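Long-range contact in 5'-tyrosyl-DNA phosphodiesterase (Caenorhabditis elegans, PDB 4FVA), which belongs to the endonuclease/exonuclease/phosphatase family, with the two-sheet fold of the DNase I-like clan, and holds a magnesium ion: residues D46-L58 against Y72-S86. Numbering follows the deposited sequence.
Sequences DILFLQEVVDRDL and YSNKGCQYYTAILVS. With MG (magnesium ion), chain F; EDO (1,2-ethanediol), chain H.
The Tyr80 ring lies between Val53 O, over the centre of one face, and Lys75 CA, over the centre of the other; Cys77 O lies in plane at the edge. Also at the edge, near the ring plane, Asp55 OD1 accepts from Tyr80 OH at 2.6 Å, met on the anti side of a carboxylate turned 43° from the ring. Tyr80 CG sits between its own backbone N and carbonyl carbon (chi1 44°), laying the ring across Val53, and Val53 CG1 comes to 3.6 Å from Tyr80 CE1. Asp55 OD1 also takes a weak bond from Gly76 N and a long salt bridge from Lys75 NZ. The antiparallel strands 47-53 and 80-86, neighbours in one of the two sheets, pair Leu48 with Leu84 and Leu50 with Ala82 on one face; on the opposite one Phe49 CE1 lies 3.8 Å from Ile83 CG2. A G1 bulge sets Glu52 and Val53 against Tyr80, Val53 N bonding Tyr80 O at 2.9 Å. The chain turns a corner at Glu52, whose CG passes Tyr79 CD2 at 3.8 Å; Glu52 OE1 binds the magnesium ion with Asp22, while Asn20 holds OE2. The bulge thus adjoins the metal site, and the shared OD1 probably favours a charged Asp55.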
# COMPACT_ATOMS: atom_id res chain seq x y z
N ASP A 46 -5.76 8.23 7.26
CA ASP A 46 -7.15 7.81 7.31
C ASP A 46 -7.29 6.36 6.88
O ASP A 46 -8.13 5.61 7.40
CB ASP A 46 -8.03 8.67 6.40
CG ASP A 46 -8.03 10.13 6.82
OD1 ASP A 46 -8.31 10.41 8.00
OD2 ASP A 46 -7.75 11.00 5.96
N ILE A 47 -6.45 5.98 5.93
CA ILE A 47 -6.51 4.66 5.33
C ILE A 47 -5.09 4.12 5.24
O ILE A 47 -4.17 4.84 4.86
CB ILE A 47 -7.14 4.72 3.92
CG1 ILE A 47 -8.59 5.20 4.00
CG2 ILE A 47 -7.07 3.35 3.23
CD1 ILE A 47 -9.15 5.65 2.66
N LEU A 48 -4.91 2.86 5.62
CA LEU A 48 -3.58 2.26 5.61
C LEU A 48 -3.59 0.91 4.92
O LEU A 48 -4.37 0.03 5.29
CB LEU A 48 -3.05 2.14 7.04
CG LEU A 48 -1.75 1.35 7.26
CD1 LEU A 48 -0.55 2.13 6.69
CD2 LEU A 48 -1.54 1.03 8.75
N PHE A 49 -2.73 0.76 3.91
CA PHE A 49 -2.48 -0.52 3.25
C PHE A 49 -1.20 -1.16 3.80
O PHE A 49 -0.16 -0.51 3.83
CB PHE A 49 -2.27 -0.31 1.75
CG PHE A 49 -3.52 0.08 0.99
CD1 PHE A 49 -4.74 0.22 1.62
CD2 PHE A 49 -3.45 0.32 -0.39
CE1 PHE A 49 -5.89 0.57 0.90
CE2 PHE A 49 -4.58 0.67 -1.12
CZ PHE A 49 -5.81 0.80 -0.47
N LEU A 50 -1.25 -2.43 4.20
CA LEU A 50 -0.03 -3.17 4.58
C LEU A 50 0.17 -4.38 3.67
O LEU A 50 -0.81 -4.99 3.23
CB LEU A 50 -0.11 -3.66 6.02
CG LEU A 50 -0.33 -2.59 7.10
CD1 LEU A 50 -0.45 -3.26 8.47
CD2 LEU A 50 0.84 -1.59 7.08
N GLN A 51 1.43 -4.72 3.41
CA GLN A 51 1.79 -5.95 2.73
C GLN A 51 2.86 -6.71 3.53
O GLN A 51 3.57 -6.11 4.35
CB GLN A 51 2.28 -5.67 1.30
CG GLN A 51 1.38 -4.77 0.48
CD GLN A 51 1.65 -3.29 0.68
OE1 GLN A 51 2.81 -2.88 0.88
NE2 GLN A 51 0.59 -2.47 0.62
N GLU A 52 3.00 -8.00 3.26
CA GLU A 52 3.92 -8.87 4.01
C GLU A 52 3.67 -8.79 5.51
O GLU A 52 4.61 -8.69 6.29
CB GLU A 52 5.39 -8.57 3.69
CG GLU A 52 5.89 -9.33 2.47
CD GLU A 52 7.38 -9.27 2.30
OE1 GLU A 52 8.12 -9.58 3.28
OE2 GLU A 52 7.80 -8.88 1.19
N VAL A 53 2.41 -8.85 5.90
CA VAL A 53 2.02 -8.99 7.29
C VAL A 53 2.12 -10.48 7.61
O VAL A 53 1.73 -11.30 6.78
CB VAL A 53 0.59 -8.51 7.50
CG1 VAL A 53 0.22 -8.56 8.98
CG2 VAL A 53 0.42 -7.09 6.94
N VAL A 54 2.62 -10.82 8.80
CA VAL A 54 2.70 -12.22 9.26
C VAL A 54 1.99 -12.41 10.60
O VAL A 54 1.75 -11.44 11.32
CB VAL A 54 4.17 -12.71 9.37
CG1 VAL A 54 4.86 -12.65 8.01
CG2 VAL A 54 4.94 -11.88 10.41
N ASP A 55 1.64 -13.65 10.93
CA ASP A 55 0.93 -13.93 12.18
C ASP A 55 1.82 -13.66 13.39
O ASP A 55 1.36 -13.16 14.42
CB ASP A 55 0.43 -15.37 12.21
CG ASP A 55 -0.67 -15.63 11.20
OD1 ASP A 55 -1.41 -14.69 10.85
OD2 ASP A 55 -0.76 -16.78 10.73
N ARG A 56 3.09 -14.01 13.25
CA ARG A 56 4.03 -13.88 14.36
C ARG A 56 4.28 -12.43 14.75
O ARG A 56 4.65 -11.59 13.91
CB ARG A 56 5.35 -14.56 14.00
CG ARG A 56 6.45 -14.40 15.05
CD ARG A 56 7.75 -15.02 14.56
NE ARG A 56 8.91 -14.40 15.19
CZ ARG A 56 10.08 -14.24 14.58
NH1 ARG A 56 10.25 -14.67 13.34
NH2 ARG A 56 11.09 -13.66 15.22
N ASP A 57 4.10 -12.14 16.04
CA ASP A 57 4.36 -10.81 16.57
C ASP A 57 3.44 -9.77 15.94
O ASP A 57 3.83 -8.62 15.73
CB ASP A 57 5.83 -10.42 16.36
CG ASP A 57 6.78 -11.22 17.25
OD1 ASP A 57 6.35 -11.64 18.34
OD2 ASP A 57 7.96 -11.42 16.87
N LEU A 58 2.21 -10.17 15.65
CA LEU A 58 1.24 -9.27 15.02
C LEU A 58 0.60 -8.32 16.05
O LEU A 58 0.01 -7.29 15.68
CB LEU A 58 0.19 -10.11 14.29
CG LEU A 58 -0.88 -9.36 13.50
CD1 LEU A 58 -0.26 -8.60 12.32
CD2 LEU A 58 -1.89 -10.37 12.99
N TYR A 72 -7.89 -8.23 7.12
CA TYR A 72 -6.76 -9.03 6.66
C TYR A 72 -7.15 -9.81 5.42
O TYR A 72 -8.24 -10.36 5.36
CB TYR A 72 -6.28 -9.99 7.77
CG TYR A 72 -5.73 -9.29 9.00
CD1 TYR A 72 -4.52 -8.58 8.94
CD2 TYR A 72 -6.38 -9.35 10.22
CE1 TYR A 72 -4.01 -7.95 10.04
CE2 TYR A 72 -5.88 -8.71 11.34
CZ TYR A 72 -4.69 -8.01 11.24
OH TYR A 72 -4.17 -7.37 12.34
N SER A 73 -6.25 -9.88 4.44
CA SER A 73 -6.58 -10.55 3.19
C SER A 73 -6.73 -12.05 3.38
O SER A 73 -7.61 -12.68 2.79
CB SER A 73 -5.51 -10.29 2.13
OG SER A 73 -4.27 -10.91 2.48
N ASN A 74 -5.88 -12.63 4.23
CA ASN A 74 -5.73 -14.08 4.26
C ASN A 74 -4.99 -14.52 5.52
O ASN A 74 -3.97 -15.22 5.43
CB ASN A 74 -4.94 -14.53 3.02
CG ASN A 74 -5.09 -16.01 2.73
OD1 ASN A 74 -5.99 -16.68 3.24
ND2 ASN A 74 -4.19 -16.54 1.90
N LYS A 75 -5.50 -14.12 6.67
CA LYS A 75 -4.82 -14.36 7.94
C LYS A 75 -4.59 -15.86 8.14
O LYS A 75 -5.44 -16.68 7.77
CB LYS A 75 -5.63 -13.77 9.11
CG LYS A 75 -4.82 -13.62 10.39
CD LYS A 75 -5.50 -12.68 11.39
CE LYS A 75 -4.59 -12.38 12.57
NZ LYS A 75 -4.18 -13.63 13.31
N GLY A 76 -3.43 -16.21 8.69
CA GLY A 76 -3.07 -17.61 8.87
C GLY A 76 -2.21 -18.18 7.74
O GLY A 76 -1.57 -19.22 7.91
N CYS A 77 -2.21 -17.52 6.59
CA CYS A 77 -1.30 -17.88 5.50
C CYS A 77 0.12 -17.45 5.89
O CYS A 77 0.29 -16.71 6.87
CB CYS A 77 -1.76 -17.19 4.21
SG CYS A 77 -0.74 -17.43 2.71
N GLN A 78 1.13 -17.89 5.15
CA GLN A 78 2.52 -17.52 5.50
C GLN A 78 2.69 -15.99 5.64
O GLN A 78 3.34 -15.50 6.58
CB GLN A 78 3.50 -18.06 4.46
CG GLN A 78 4.98 -17.84 4.82
CD GLN A 78 5.90 -18.08 3.63
OE1 GLN A 78 5.46 -18.53 2.58
NE2 GLN A 78 7.18 -17.74 3.79
N TYR A 79 2.16 -15.24 4.68
CA TYR A 79 2.10 -13.78 4.78
C TYR A 79 0.92 -13.26 3.95
O TYR A 79 0.39 -13.98 3.11
CB TYR A 79 3.43 -13.14 4.37
CG TYR A 79 3.87 -13.46 2.96
CD1 TYR A 79 4.32 -14.73 2.62
CD2 TYR A 79 3.85 -12.48 1.97
CE1 TYR A 79 4.73 -15.02 1.32
CE2 TYR A 79 4.25 -12.75 0.68
CZ TYR A 79 4.69 -14.03 0.36
OH TYR A 79 5.11 -14.30 -0.93
N TYR A 80 0.49 -12.04 4.22
CA TYR A 80 -0.76 -11.56 3.64
C TYR A 80 -0.81 -10.03 3.71
O TYR A 80 0.17 -9.39 4.12
CB TYR A 80 -1.96 -12.21 4.35
CG TYR A 80 -1.83 -12.22 5.88
CD1 TYR A 80 -2.29 -11.16 6.65
CD2 TYR A 80 -1.23 -13.30 6.53
CE1 TYR A 80 -2.15 -11.16 8.04
CE2 TYR A 80 -1.10 -13.31 7.92
CZ TYR A 80 -1.55 -12.25 8.66
OH TYR A 80 -1.41 -12.27 10.04
N THR A 81 -1.91 -9.44 3.27
CA THR A 81 -2.01 -7.99 3.30
C THR A 81 -3.09 -7.53 4.27
O THR A 81 -3.87 -8.35 4.78
CB THR A 81 -2.29 -7.40 1.90
OG1 THR A 81 -3.55 -7.88 1.43
CG2 THR A 81 -1.19 -7.83 0.93
N ALA A 82 -3.15 -6.23 4.54
CA ALA A 82 -4.20 -5.71 5.40
C ALA A 82 -4.64 -4.34 4.90
O ALA A 82 -3.84 -3.59 4.32
CB ALA A 82 -3.72 -5.63 6.85
N ILE A 83 -5.91 -4.01 5.13
CA ILE A 83 -6.40 -2.66 4.90
C ILE A 83 -7.00 -2.20 6.21
O ILE A 83 -7.86 -2.89 6.78
CB ILE A 83 -7.46 -2.63 3.77
CG1 ILE A 83 -6.87 -3.18 2.46
CG2 ILE A 83 -8.01 -1.19 3.57
CD1 ILE A 83 -7.86 -3.22 1.31
N LEU A 84 -6.53 -1.06 6.71
CA LEU A 84 -7.08 -0.48 7.94
C LEU A 84 -7.77 0.82 7.58
O LEU A 84 -7.21 1.66 6.86
CB LEU A 84 -5.98 -0.21 8.98
CG LEU A 84 -5.23 -1.40 9.59
CD1 LEU A 84 -4.23 -2.03 8.60
CD2 LEU A 84 -4.52 -0.98 10.88
N VAL A 85 -8.99 0.99 8.09
CA VAL A 85 -9.77 2.19 7.84
C VAL A 85 -10.32 2.80 9.12
O VAL A 85 -10.53 2.11 10.12
CB VAL A 85 -10.94 1.95 6.86
CG1 VAL A 85 -10.42 1.51 5.46
CG2 VAL A 85 -11.90 0.92 7.45
N SER A 86 -10.57 4.10 9.08
CA SER A 86 -11.26 4.78 10.15
C SER A 86 -12.53 4.02 10.56
O SER A 86 -13.15 3.35 9.74
CB SER A 86 -11.65 6.19 9.68
OG SER A 86 -12.56 6.77 10.59
MG MG F . 10.60 -9.00 3.00
C1 EDO H . -7.58 7.30 12.84
O1 EDO H . -8.34 6.60 13.83
C2 EDO H . -8.50 7.65 11.67
O2 EDO H . -9.85 7.68 12.12
O HOH W 1 -10.84 5.90 6.65
O HOH W 2 1.89 -15.82 9.32
O HOH W 3 -1.33 -13.69 15.19
O HOH W 4 12.18 -10.96 3.42
O HOH W 5 9.95 -6.61 2.67